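Local coordinates for protein beta-hydroxyacid dehydrogenase, 3-hydroxyisobutyrate dehydrogenase (Saccharomonospora xinjiangensis XJ-54, PDB 6GRL) that reduces imines as an S-selective imine reductase suited to reductive amination, probably with NADPH as the hydride donor, at residues S33-A38 against R167-V172; D283-D288 against F295-E300; A256-L261 against V273-V278; D133-G138 against V184-Q189; H208-E213 against E266-E271. All coordinates share one frame; numbering follows the deposited sequence. Where two conformers were deposited one is given.

Contact 1: residues S33-A38 against R167-V172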
# COMPACT_ATOMS: atom_id res chain seq x y z
N SER A 33 -5.04 -15.24 9.72
CA SER A 33 -6.23 -15.97 10.18
C SER A 33 -7.48 -15.46 9.49
O SER A 33 -8.36 -16.25 9.13
CB SER A 33 -6.37 -15.84 11.70
OG SER A 33 -5.30 -16.48 12.37
N ALA A 34 -7.59 -14.14 9.30
CA ALA A 34 -8.75 -13.59 8.61
C ALA A 34 -8.79 -14.02 7.15
O ALA A 34 -9.87 -14.26 6.60
CB ALA A 34 -8.74 -12.06 8.72
N ILE A 35 -7.62 -14.13 6.51
CA ILE A 35 -7.57 -14.60 5.14
C ILE A 35 -7.96 -16.07 5.07
O ILE A 35 -8.75 -16.48 4.21
CB ILE A 35 -6.17 -14.35 4.54
CG1 ILE A 35 -5.96 -12.86 4.32
CG2 ILE A 35 -5.98 -15.13 3.25
CD1 ILE A 35 -4.52 -12.46 4.15
N ALA A 36 -7.41 -16.89 5.97
CA ALA A 36 -7.78 -18.30 6.00
C ALA A 36 -9.26 -18.49 6.27
O ALA A 36 -9.91 -19.34 5.65
CB ALA A 36 -6.95 -19.04 7.05
N ARG A 37 -9.82 -17.69 7.19
CA ARG A 37 -11.25 -17.76 7.46
C ARG A 37 -12.07 -17.45 6.21
O ARG A 37 -13.06 -18.14 5.93
CB ARG A 37 -11.62 -16.78 8.58
CG ARG A 37 -11.37 -17.29 9.98
CD ARG A 37 -12.16 -16.49 11.01
NE ARG A 37 -11.87 -15.06 10.92
CZ ARG A 37 -10.88 -14.46 11.57
NH1 ARG A 37 -10.08 -15.16 12.36
NH2 ARG A 37 -10.69 -13.15 11.42
N ALA A 38 -11.67 -16.43 5.46
CA ALA A 38 -12.42 -16.06 4.26
C ALA A 38 -12.43 -17.20 3.25
O ALA A 38 -13.47 -17.47 2.62
CB ALA A 38 -11.82 -14.80 3.64
N ARG A 167 -10.42 -11.87 -5.30
CA ARG A 167 -11.49 -10.93 -4.95
C ARG A 167 -12.38 -11.45 -3.83
O ARG A 167 -13.23 -10.70 -3.34
CB ARG A 167 -12.34 -10.60 -6.18
CG ARG A 167 -13.17 -11.75 -6.71
CD ARG A 167 -14.29 -11.26 -7.61
NE ARG A 167 -13.82 -10.99 -8.97
CZ ARG A 167 -14.25 -11.63 -10.05
NH1 ARG A 167 -15.16 -12.58 -9.95
NH2 ARG A 167 -13.75 -11.31 -11.25
N GLU A 168 -12.21 -12.71 -3.41
CA GLU A 168 -12.88 -13.20 -2.22
C GLU A 168 -12.36 -12.55 -0.95
O GLU A 168 -13.02 -12.64 0.09
CB GLU A 168 -12.74 -14.72 -2.12
CG GLU A 168 -13.30 -15.48 -3.32
CD GLU A 168 -13.10 -16.98 -3.20
OE1 GLU A 168 -12.43 -17.42 -2.24
OE2 GLU A 168 -13.61 -17.72 -4.07
N LEU A 169 -11.20 -11.89 -1.01
CA LEU A 169 -10.64 -11.21 0.15
C LEU A 169 -11.00 -9.74 0.21
O LEU A 169 -10.84 -9.12 1.27
CB LEU A 169 -9.11 -11.36 0.15
CG LEU A 169 -8.58 -12.79 0.06
CD1 LEU A 169 -7.06 -12.81 0.04
CD2 LEU A 169 -9.12 -13.64 1.20
N GLY A 170 -11.49 -9.17 -0.88
CA GLY A 170 -11.83 -7.76 -0.94
C GLY A 170 -11.66 -7.24 -2.35
O GLY A 170 -11.54 -8.01 -3.30
N GLY A 171 -11.66 -5.91 -2.47
CA GLY A 171 -11.39 -5.29 -3.75
C GLY A 171 -9.96 -5.55 -4.19
O GLY A 171 -9.02 -5.52 -3.39
N VAL A 172 -9.78 -5.77 -5.50
CA VAL A 172 -8.51 -6.21 -6.06
C VAL A 172 -8.17 -5.37 -7.28
O VAL A 172 -9.05 -5.06 -8.10
CB VAL A 172 -8.56 -7.71 -6.42
CG1 VAL A 172 -7.41 -8.10 -7.31
CG2 VAL A 172 -8.57 -8.56 -5.16
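Leu169 presents its forked end to helix 30-41, where Ile35 and Ala38, almost one turn apart, receive it. Its CD2 methyl does most of the touching, lying 3.8 Å from Ala38 CB and 4.0 Å from Ile35 CG2. CD1 adds a second contact with the same Ile35 CG2 at 4.1 Å. With CG anti to the carbonyl carbon (chi1 -54°), the leucine reaches across the gap and meets the isoleucine at about a right angle. Ile35 CG2 is anti to its own backbone N, which brings this branch to the leucine; Ile35 also touches Cys83 and Leu109. Phe39 of the same helix also touches Leu169.

Beside this buried apolar patch the contact is looser. Ala38 CB stands 4.3 Å from Glu168 O; Glu168 is partly exposed, and its OE1 is hydrogen-bonded to His44 NE2.

Helix 30-41 follows a glycine-rich turn of probable Rossmann type, and Ile35 touches its residues; the turn before strand 171-174 is thus packed against the probable dinucleotide-binding helix. No hydrogen bond joins the segments, so their direct attraction is dispersion and exclusion of water.

Contact 2: residues D283-D288 against F295-E300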
# COMPACT_ATOMS: atom_id res chain seq x y z
N ASP A 283 10.39 30.20 -6.42
CA ASP A 283 11.26 31.28 -6.86
C ASP A 283 12.15 30.84 -8.02
O ASP A 283 12.41 31.62 -8.94
CB ASP A 283 12.11 31.79 -5.70
CG ASP A 283 11.30 32.55 -4.67
OD1 ASP A 283 10.16 32.94 -4.97
OD2 ASP A 283 11.82 32.77 -3.55
N GLN A 284 12.61 29.59 -7.99
CA GLN A 284 13.44 29.09 -9.08
C GLN A 284 12.64 28.95 -10.37
O GLN A 284 13.11 29.33 -11.45
CB GLN A 284 14.08 27.76 -8.69
CG GLN A 284 15.03 27.20 -9.73
CD GLN A 284 16.21 28.12 -10.00
OE1 GLN A 284 16.80 28.67 -9.07
NE2 GLN A 284 16.55 28.29 -11.27
N ARG A 285 11.42 28.40 -10.28
CA ARG A 285 10.59 28.25 -11.47
C ARG A 285 10.20 29.60 -12.05
O ARG A 285 10.10 29.75 -13.28
CB ARG A 285 9.35 27.42 -11.13
CG ARG A 285 8.53 27.00 -12.34
CD ARG A 285 9.20 25.89 -13.12
NE ARG A 285 8.36 25.42 -14.22
CZ ARG A 285 8.78 24.60 -15.18
NH1 ARG A 285 10.03 24.16 -15.19
NH2 ARG A 285 7.94 24.22 -16.14
N ILE A 286 9.97 30.60 -11.20
CA ILE A 286 9.70 31.94 -11.69
C ILE A 286 10.94 32.53 -12.35
O ILE A 286 10.85 33.16 -13.42
CB ILE A 286 9.20 32.84 -10.54
CG1 ILE A 286 7.80 32.40 -10.10
CG2 ILE A 286 9.20 34.30 -10.95
CD1 ILE A 286 7.40 32.93 -8.74
N ALA A 287 12.11 32.34 -11.74
CA ALA A 287 13.35 32.84 -12.33
C ALA A 287 13.66 32.15 -13.65
O ALA A 287 14.34 32.74 -14.51
CB ALA A 287 14.51 32.67 -11.35
N ASP A 288 13.18 30.93 -13.84
CA ASP A 288 13.38 30.20 -15.09
C ASP A 288 12.44 30.64 -16.20
O ASP A 288 12.50 30.08 -17.30
CB ASP A 288 13.23 28.69 -14.85
CG ASP A 288 14.33 28.12 -13.98
OD1 ASP A 288 15.42 28.74 -13.91
OD2 ASP A 288 14.12 27.06 -13.36
N PHE A 295 1.47 25.23 -9.47
CA PHE A 295 2.21 24.42 -8.50
C PHE A 295 2.70 23.12 -9.12
O PHE A 295 3.80 22.66 -8.81
CB PHE A 295 1.33 24.13 -7.28
CG PHE A 295 2.05 23.41 -6.18
CD1 PHE A 295 2.74 24.12 -5.21
CD2 PHE A 295 2.05 22.03 -6.13
CE1 PHE A 295 3.41 23.45 -4.20
CE2 PHE A 295 2.72 21.36 -5.13
CZ PHE A 295 3.40 22.07 -4.16
N SER A 296 1.88 22.50 -9.98
CA SER A 296 2.26 21.21 -10.55
C SER A 296 3.54 21.30 -11.37
O SER A 296 4.26 20.30 -11.51
CB SER A 296 1.12 20.65 -11.40
OG SER A 296 0.83 21.51 -12.49
N SER A 297 3.85 22.48 -11.90
CA SER A 297 5.06 22.65 -12.71
C SER A 297 6.33 22.53 -11.88
O SER A 297 7.41 22.33 -12.44
CB SER A 297 5.03 24.00 -13.43
OG SER A 297 5.22 25.07 -12.52
N LEU A 298 6.23 22.66 -10.55
CA LEU A 298 7.40 22.48 -9.70
C LEU A 298 7.94 21.05 -9.77
O LEU A 298 9.09 20.82 -9.40
CB LEU A 298 7.07 22.84 -8.26
CG LEU A 298 6.56 24.27 -8.05
CD1 LEU A 298 6.21 24.51 -6.58
CD2 LEU A 298 7.57 25.30 -8.54
N PHE A 299 7.13 20.10 -10.25
CA PHE A 299 7.60 18.74 -10.42
C PHE A 299 8.76 18.67 -11.41
O PHE A 299 9.60 17.77 -11.32
CB PHE A 299 6.44 17.85 -10.89
CG PHE A 299 6.76 16.38 -10.85
CD1 PHE A 299 6.89 15.72 -9.65
CD2 PHE A 299 6.90 15.67 -12.03
CE1 PHE A 299 7.18 14.36 -9.62
CE2 PHE A 299 7.19 14.31 -12.01
CZ PHE A 299 7.32 13.66 -10.80
N GLU A 300 8.82 19.61 -12.35
CA GLU A 300 9.92 19.63 -13.31
C GLU A 300 11.25 19.91 -12.62
O GLU A 300 12.31 19.51 -13.13
CB GLU A 300 9.66 20.67 -14.40
CG GLU A 300 8.43 20.38 -15.24
CD GLU A 300 8.59 19.14 -16.10
OE1 GLU A 300 9.70 18.90 -16.60
OE2 GLU A 300 7.59 18.41 -16.27
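Arg285 lays its whole length against the 295-300 turn, from CB at the helix to the guanidinium at the tip. CB rests on Leu298 CD2 at 3.8 Å. Further out, NE passes Ser297 OG at 3.6 Å without bonding to it, and Ser297 O stands over one guanidinium face, 3.7 Å above the plane and shifted toward the rim. NH1 meets Glu300 CB obliquely at 3.6 Å. CG anti to the backbone N (chi1 -170°) and a bend at chi2 (74°) turn the arginine along this surface.

Arg285 and Glu300 form no salt bridge: Arg285 NH1 and Glu300 OE1 are 5.5 Å apart, with their flat groups inclined by 37°. Each polar end is instead fixed by a second shell: Gln293 OE1 accepts from Arg285 NH2, Gly294 O is hydrogen-bonded to Ser297 OG, and Tyr244 OH to Glu300 OE2.

Around the pair, Leu251 of helix 251-267 touches both Arg285 and Ser297, while Met282, one turn back on helix 273-287, supports Leu298. The C-terminal turn is thereby seated between the end of helix 273-287 and helix 229-241, where Met235 meets Phe295 and Ser296.

Contact 3: residues A256-L261 against V273-V278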
# COMPACT_ATOMS: atom_id res chain seq x y z
N ALA A 256 4.53 34.93 -3.44
CA ALA A 256 4.33 36.01 -2.49
C ALA A 256 3.51 35.55 -1.29
O ALA A 256 3.75 35.98 -0.16
CB ALA A 256 3.65 37.20 -3.18
N LEU A 257 2.54 34.66 -1.52
CA LEU A 257 1.77 34.10 -0.42
C LEU A 257 2.63 33.20 0.46
O LEU A 257 2.43 33.16 1.68
CB LEU A 257 0.57 33.33 -0.96
CG LEU A 257 -0.32 32.61 0.06
CD1 LEU A 257 -0.88 33.59 1.08
CD2 LEU A 257 -1.44 31.86 -0.64
N MET A 258 3.59 32.48 -0.13
CA MET A 258 4.45 31.61 0.66
C MET A 258 5.30 32.41 1.64
O MET A 258 5.48 32.01 2.79
CB MET A 258 5.35 30.78 -0.27
CG MET A 258 4.60 29.73 -1.08
SD MET A 258 3.62 28.61 -0.07
CE MET A 258 4.89 27.87 0.94
N ASP A 259 5.84 33.55 1.19
CA ASP A 259 6.63 34.38 2.09
C ASP A 259 5.80 34.86 3.28
O ASP A 259 6.29 34.93 4.41
CB ASP A 259 7.22 35.57 1.33
CG ASP A 259 8.27 36.31 2.14
OD1 ASP A 259 9.35 35.73 2.37
OD2 ASP A 259 8.01 37.47 2.53
N ASP A 260 4.52 35.18 3.03
CA ASP A 260 3.63 35.55 4.13
C ASP A 260 3.39 34.38 5.06
O ASP A 260 3.29 34.55 6.28
CB ASP A 260 2.31 36.07 3.57
CG ASP A 260 2.49 37.29 2.69
OD1 ASP A 260 3.46 38.04 2.90
OD2 ASP A 260 1.66 37.49 1.78
N LEU A 261 3.29 33.17 4.51
CA LEU A 261 3.12 31.98 5.34
C LEU A 261 4.34 31.73 6.20
O LEU A 261 4.22 31.45 7.40
CB LEU A 261 2.84 30.76 4.45
CG LEU A 261 1.50 30.71 3.72
CD1 LEU A 261 1.49 29.60 2.68
CD2 LEU A 261 0.36 30.53 4.70
N VAL A 273 9.89 24.07 7.42
CA VAL A 273 10.79 23.34 6.52
C VAL A 273 10.16 23.17 5.15
O VAL A 273 10.78 23.49 4.12
CB VAL A 273 11.19 21.99 7.14
CG1 VAL A 273 11.88 21.12 6.10
CG2 VAL A 273 12.08 22.20 8.35
N ARG A 274 8.93 22.67 5.09
CA ARG A 274 8.28 22.46 3.80
C ARG A 274 7.87 23.78 3.17
O ARG A 274 7.93 23.93 1.94
CB ARG A 274 7.07 21.55 3.96
CG ARG A 274 7.40 20.06 4.04
CD ARG A 274 8.22 19.58 2.86
NE ARG A 274 8.04 18.14 2.64
CZ ARG A 274 8.98 17.33 2.17
NH1 ARG A 274 10.19 17.79 1.87
NH2 ARG A 274 8.72 16.04 2.02
N MET A 275 7.44 24.75 3.98
CA MET A 275 7.03 26.04 3.42
C MET A 275 8.21 26.76 2.78
O MET A 275 8.08 27.32 1.69
CB MET A 275 6.38 26.90 4.51
CG MET A 275 5.14 26.28 5.14
SD MET A 275 3.80 25.98 3.97
CE MET A 275 3.95 24.22 3.68
N ARG A 276 9.37 26.74 3.44
CA ARG A 276 10.56 27.33 2.85
C ARG A 276 11.03 26.55 1.63
O ARG A 276 11.53 27.14 0.67
CB ARG A 276 11.69 27.41 3.88
CG ARG A 276 11.54 28.56 4.86
CD ARG A 276 12.78 28.75 5.71
NE ARG A 276 12.72 29.98 6.50
CZ ARG A 276 13.15 31.17 6.08
NH1 ARG A 276 13.69 31.29 4.87
NH2 ARG A 276 13.04 32.23 6.87
N GLU A 277 10.86 25.23 1.64
CA GLU A 277 11.24 24.42 0.48
C GLU A 277 10.36 24.75 -0.72
O GLU A 277 10.86 24.88 -1.84
CB GLU A 277 11.15 22.93 0.83
CG GLU A 277 11.32 22.00 -0.36
CD GLU A 277 10.89 20.58 -0.04
OE1 GLU A 277 11.47 19.98 0.88
OE2 GLU A 277 9.98 20.07 -0.73
N VAL A 278 9.05 24.88 -0.50
CA VAL A 278 8.14 25.21 -1.60
C VAL A 278 8.45 26.60 -2.15
O VAL A 278 8.44 26.82 -3.37
CB VAL A 278 6.68 25.10 -1.13
CG1 VAL A 278 5.74 25.67 -2.17
CG2 VAL A 278 6.33 23.66 -0.83
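Val278 and Met275 receive Met258 on a helix whose backbone is tied here by the bond from Val278 N to Arg274 O, 2.8 Å. Another polar atom, Met275 O, is approached by the CE methyl of Met258 to 3.3 Å, a close carbon-oxygen contact and not a hydrogen bond. The same methyl meets Met275 SD at 3.7 Å and Val278 CB at 3.9 Å, so one carbon is lodged among a carbonyl, a thioether and a branched side chain.

Met258 starts with CG anti to the carbonyl carbon (chi1 -69°) and then bends at both later torsions, which curls CE into that site. It crosses Met275 and Val278 each at about a right angle. At the other end, Leu261 CD1 adds a loose contact with Met275 SD at 4.5 Å, near the exposed margin.

The helices run antiparallel, their local axes 9.4 Å apart and 155° between directions, as two consecutive members of the helical C-terminal domain. Met282 and Lys279 prolong the Met258 surface along helix 273-287, and Ile262 and Arg265 prolong that of Met275 along helix 251-267.

Within the two segments the charged side chains take no part in the contact. Arg274 turns away to form a salt bridge with Glu195 of helix 181-209; Arg276 forms one with Glu266. With no hydrogen bond between the segments, their direct contact rests on dispersion among two methionines, Val278 and, more loosely, Leu261.

Contact 4: residues D133-G138 against V184-Q189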
# COMPACT_ATOMS: atom_id res chain seq x y z
N ASP A 133 2.64 -10.87 -6.02
CA ASP A 133 2.86 -10.10 -4.80
C ASP A 133 1.64 -9.24 -4.54
O ASP A 133 1.16 -8.54 -5.44
CB ASP A 133 4.11 -9.24 -4.91
CG ASP A 133 4.64 -8.83 -3.55
OD1 ASP A 133 4.42 -7.67 -3.14
OD2 ASP A 133 5.27 -9.68 -2.88
N GLY A 134 1.13 -9.30 -3.31
CA GLY A 134 -0.04 -8.54 -2.94
C GLY A 134 0.20 -7.72 -1.69
O GLY A 134 0.98 -8.10 -0.81
N LYS A 135 -0.49 -6.58 -1.62
CA LYS A 135 -0.44 -5.70 -0.46
C LYS A 135 -1.86 -5.33 -0.07
O LYS A 135 -2.67 -4.98 -0.93
CB LYS A 135 0.39 -4.45 -0.75
CG LYS A 135 1.86 -4.74 -1.04
CD LYS A 135 2.58 -5.23 0.21
CE LYS A 135 3.97 -5.78 -0.12
NZ LYS A 135 3.92 -7.20 -0.57
N ILE A 136 -2.15 -5.41 1.23
CA ILE A 136 -3.51 -5.28 1.75
C ILE A 136 -3.69 -3.91 2.38
O ILE A 136 -2.85 -3.46 3.18
CB ILE A 136 -3.81 -6.40 2.77
CG1 ILE A 136 -3.67 -7.77 2.12
CG2 ILE A 136 -5.21 -6.22 3.36
CD1 ILE A 136 -3.67 -8.92 3.11
N MET A 137 -4.79 -3.25 2.03
CA MET A 137 -5.23 -2.02 2.69
C MET A 137 -6.50 -2.34 3.45
O MET A 137 -7.53 -2.67 2.84
CB MET A 137 -5.46 -0.90 1.68
CG MET A 137 -4.41 -0.82 0.58
SD MET A 137 -3.92 0.88 0.22
CE MET A 137 -3.13 1.33 1.76
N GLY A 138 -6.44 -2.26 4.77
CA GLY A 138 -7.58 -2.54 5.62
C GLY A 138 -7.20 -3.41 6.80
O GLY A 138 -6.07 -3.89 6.92
N VAL A 184 5.61 -0.95 -4.35
CA VAL A 184 5.79 0.46 -4.65
C VAL A 184 4.52 1.23 -4.34
O VAL A 184 4.55 2.29 -3.70
CB VAL A 184 6.20 0.65 -6.13
CG1 VAL A 184 6.20 2.13 -6.49
CG2 VAL A 184 7.57 0.05 -6.38
N GLU A 185 3.37 0.71 -4.79
CA GLU A 185 2.10 1.37 -4.55
C GLU A 185 1.84 1.53 -3.05
O GLU A 185 1.44 2.61 -2.59
CB GLU A 185 0.97 0.57 -5.20
CG GLU A 185 -0.40 1.22 -5.11
CD GLU A 185 -0.61 2.30 -6.15
OE1 GLU A 185 0.12 2.30 -7.17
OE2 GLU A 185 -1.50 3.15 -5.96
N PHE A 186 2.08 0.47 -2.28
CA PHE A 186 1.80 0.51 -0.85
C PHE A 186 2.69 1.54 -0.15
O PHE A 186 2.19 2.41 0.58
CB PHE A 186 2.00 -0.87 -0.24
CG PHE A 186 1.60 -0.96 1.21
CD1 PHE A 186 0.29 -1.22 1.57
CD2 PHE A 186 2.54 -0.79 2.21
CE1 PHE A 186 -0.08 -1.31 2.90
CE2 PHE A 186 2.18 -0.87 3.55
CZ PHE A 186 0.86 -1.13 3.89
N LEU A 187 4.00 1.45 -0.36
CA LEU A 187 4.92 2.35 0.34
C LEU A 187 4.70 3.80 -0.07
O LEU A 187 4.83 4.71 0.75
CB LEU A 187 6.37 1.94 0.08
CG LEU A 187 6.82 0.60 0.67
CD1 LEU A 187 8.29 0.36 0.35
CD2 LEU A 187 6.57 0.55 2.17
N ALA A 188 4.36 4.04 -1.34
CA ALA A 188 4.14 5.41 -1.79
C ALA A 188 2.86 5.99 -1.19
O ALA A 188 2.85 7.14 -0.75
CB ALA A 188 4.08 5.46 -3.31
N GLN A 189 1.78 5.20 -1.17
CA GLN A 189 0.54 5.69 -0.58
C GLN A 189 0.70 5.95 0.91
O GLN A 189 0.18 6.94 1.44
CB GLN A 189 -0.59 4.68 -0.82
CG GLN A 189 -1.01 4.50 -2.28
CD GLN A 189 -1.66 5.74 -2.86
OE1 GLN A 189 -2.15 6.61 -2.14
NE2 GLN A 189 -1.70 5.81 -4.19
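Phe186 leans from its helix across strand 130-137 and is met in turn by Lys135, the Ile136 carbonyl and Met137. CG lies anti to the backbone N (chi1 -174°), which swings the ring out toward the strand. Lys135 crosses it at about a right angle near its root: Lys135 CB is 4.0 Å from Phe186 CB, and its contacts reach on to CD1. Further along the ring, CE1 approaches Ile136 O at 3.5 Å, while the methyl CE of Met137 lies 4.2 Å from the same CE1. Met137 and Phe186 slide past each other in opposite directions. All three neighbours come to the ring obliquely.

Strand 130-137 belongs to the Rossmann-type sheet of the N-terminal domain, whereas helix 181-209 is the long connector leading into the helical C-terminal domain. Strand and helix run broadly in the same direction, 31° apart, with 8.9 Å between the local axes. Phe186 therefore bears on the sheet close to the chain's centre, at the junction of the two domains.

The lysine offers only its inner methylenes to the phenylalanine. Bends at chi2 and chi4 carry its amine back along the strand, where Lys135 NZ forms a salt bridge with Asp133 OD1 at 2.7 Å, on the syn side but 30° out of the carboxylate plane. Gly134 O accepts from Lys135 NZ at 3.1 Å, from above the carbonyl plane, and Thr110 O is a further acceptor, so this buried ammonium has three oxygen partners. On the helix, Gln189 NE2 bonds to Glu185 OE2 at 3.2 Å, from above that carboxylate.

Contact 5: residues H208-E213 against E266-E271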
# COMPACT_ATOMS: atom_id res chain seq x y z
N HIS A 208 -2.19 26.66 17.51
CA HIS A 208 -2.09 26.61 18.96
C HIS A 208 -1.33 27.81 19.51
O HIS A 208 -1.70 28.37 20.54
CB HIS A 208 -1.43 25.30 19.40
CG HIS A 208 -1.40 25.11 20.89
ND1 HIS A 208 -0.33 25.49 21.67
CD2 HIS A 208 -2.32 24.60 21.74
CE1 HIS A 208 -0.58 25.21 22.93
NE2 HIS A 208 -1.79 24.67 23.00
N ALA A 209 -0.26 28.22 18.82
CA ALA A 209 0.48 29.40 19.23
C ALA A 209 -0.36 30.67 19.12
O ALA A 209 -0.03 31.67 19.76
CB ALA A 209 1.75 29.54 18.39
N GLU A 210 -1.43 30.64 18.33
CA GLU A 210 -2.32 31.78 18.18
C GLU A 210 -3.53 31.72 19.10
O GLU A 210 -4.38 32.62 19.05
CB GLU A 210 -2.79 31.89 16.73
CG GLU A 210 -1.73 32.37 15.74
CD GLU A 210 -1.49 33.87 15.82
OE1 GLU A 210 -2.16 34.54 16.63
OE2 GLU A 210 -0.65 34.38 15.05
N GLY A 211 -3.64 30.69 19.93
CA GLY A 211 -4.75 30.57 20.85
C GLY A 211 -5.98 29.88 20.30
O GLY A 211 -7.06 30.01 20.90
N VAL A 212 -5.86 29.17 19.19
CA VAL A 212 -6.99 28.49 18.57
C VAL A 212 -7.11 27.09 19.16
O VAL A 212 -6.10 26.40 19.37
CB VAL A 212 -6.81 28.43 17.04
CG1 VAL A 212 -7.97 27.69 16.39
CG2 VAL A 212 -6.68 29.83 16.46
N GLU A 213 -8.34 26.67 19.44
CA GLU A 213 -8.58 25.32 19.92
C GLU A 213 -8.28 24.33 18.81
O GLU A 213 -8.82 24.43 17.70
CB GLU A 213 -10.03 25.18 20.40
CG GLU A 213 -10.22 24.10 21.44
CD GLU A 213 -10.55 22.76 20.84
OE1 GLU A 213 -11.34 22.72 19.87
OE2 GLU A 213 -10.01 21.74 21.32
N GLU A 266 6.96 31.49 11.49
CA GLU A 266 8.26 31.68 12.13
C GLU A 266 8.20 32.74 13.21
O GLU A 266 8.97 32.68 14.18
CB GLU A 266 9.32 32.01 11.08
CG GLU A 266 9.77 30.81 10.27
CD GLU A 266 10.94 31.11 9.35
OE1 GLU A 266 11.24 32.30 9.14
OE2 GLU A 266 11.56 30.15 8.85
N SER A 267 7.31 33.73 13.07
CA SER A 267 7.11 34.71 14.14
C SER A 267 6.50 34.08 15.38
O SER A 267 6.58 34.68 16.46
CB SER A 267 6.23 35.86 13.64
OG SER A 267 4.88 35.44 13.50
N LEU A 268 5.89 32.91 15.25
CA LEU A 268 5.35 32.16 16.38
C LEU A 268 6.32 31.11 16.90
O LEU A 268 6.01 30.42 17.87
CB LEU A 268 4.04 31.48 15.98
CG LEU A 268 2.91 32.40 15.50
CD1 LEU A 268 1.84 31.58 14.80
CD2 LEU A 268 2.32 33.18 16.66
N GLY A 269 7.49 30.97 16.28
CA GLY A 269 8.45 29.96 16.68
C GLY A 269 8.18 28.58 16.13
O GLY A 269 8.77 27.61 16.62
N VAL A 270 7.33 28.46 15.12
CA VAL A 270 6.98 27.18 14.52
C VAL A 270 7.88 26.92 13.32
O VAL A 270 8.30 27.85 12.63
CB VAL A 270 5.48 27.15 14.14
CG1 VAL A 270 5.11 25.84 13.46
CG2 VAL A 270 4.62 27.37 15.37
N GLU A 271 8.20 25.65 13.09
CA GLU A 271 9.02 25.25 11.96
C GLU A 271 8.40 25.69 10.64
O GLU A 271 7.21 26.03 10.56
CB GLU A 271 9.20 23.73 11.95
CG GLU A 271 7.93 22.97 11.58
CD GLU A 271 7.84 22.65 10.10
OE1 GLU A 271 8.85 22.19 9.52
OE2 GLU A 271 6.77 22.88 9.51
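Leu268 meets Ala209 and Glu210, and the apolar touching is done close to the backbones. Ala209 CB and Leu268 CB are 3.8 Å apart, with the branch methyl CD2 of Leu268 at 4.1 Å from the same alanine carbon. The leucine also packs on Val206, one turn earlier on helix 181-209, and Val270 joins it there.

A second kind of contact sets a polar side chain against this hydrocarbon. Glu210 crosses Leu268 at about a right angle: its CG lies 3.8 Å from CD1, and OE2 comes to 3.6 Å from CD2. The bend at chi2 (-76°) brings the carboxylate against the leucine methyls. OE2 is hydrogen-bonded to His264 NE2, which links the glutamate to helix 251-267 and probably steadies the carboxylate beside them.

Each segment contains the end of a helix closed by a Schellman motif, and the two similar turns meet at the surface. Gly211 (phi 87°) and Gly269 (phi 82°) are the first residues to leave helical angles after helices 181-209 and 251-267.

Backbone and capping bonds shape each turn separately. Gly211 N returns to His208 O at 3.1 Å, and Gly269 N to Glu266 O at the same length. Beyond the first turn, Glu213 is the N-cap of helix 214-225, its OE1 accepting from Ala216 N; beyond the second, Glu271 OE1 accepts from Val273 N at the start of helix 273-287.

Overall arrangement
From the N terminus, contact 1 closes a long loop within the Rossmann-type domain, bringing the turn before strand 171-174 back to helix 30-41. Contact 4 opens inside that loop and closes after it, so the two cross; it joins strand 130-137 to helix 181-209, between the domains, and touches contact 1 where Ile35 CD1 meets Ile136 CD1 at 3.8 Å. Contact 5 takes the far end of that helix and ties it to the end of helix 251-267. Contact 3, a short hairpin of helices, crosses contact 5. Contact 2 closes last, beside contact 3, on helix 273-287. Contacts 1 and 5 lie about 46 Å apart, centre to centre.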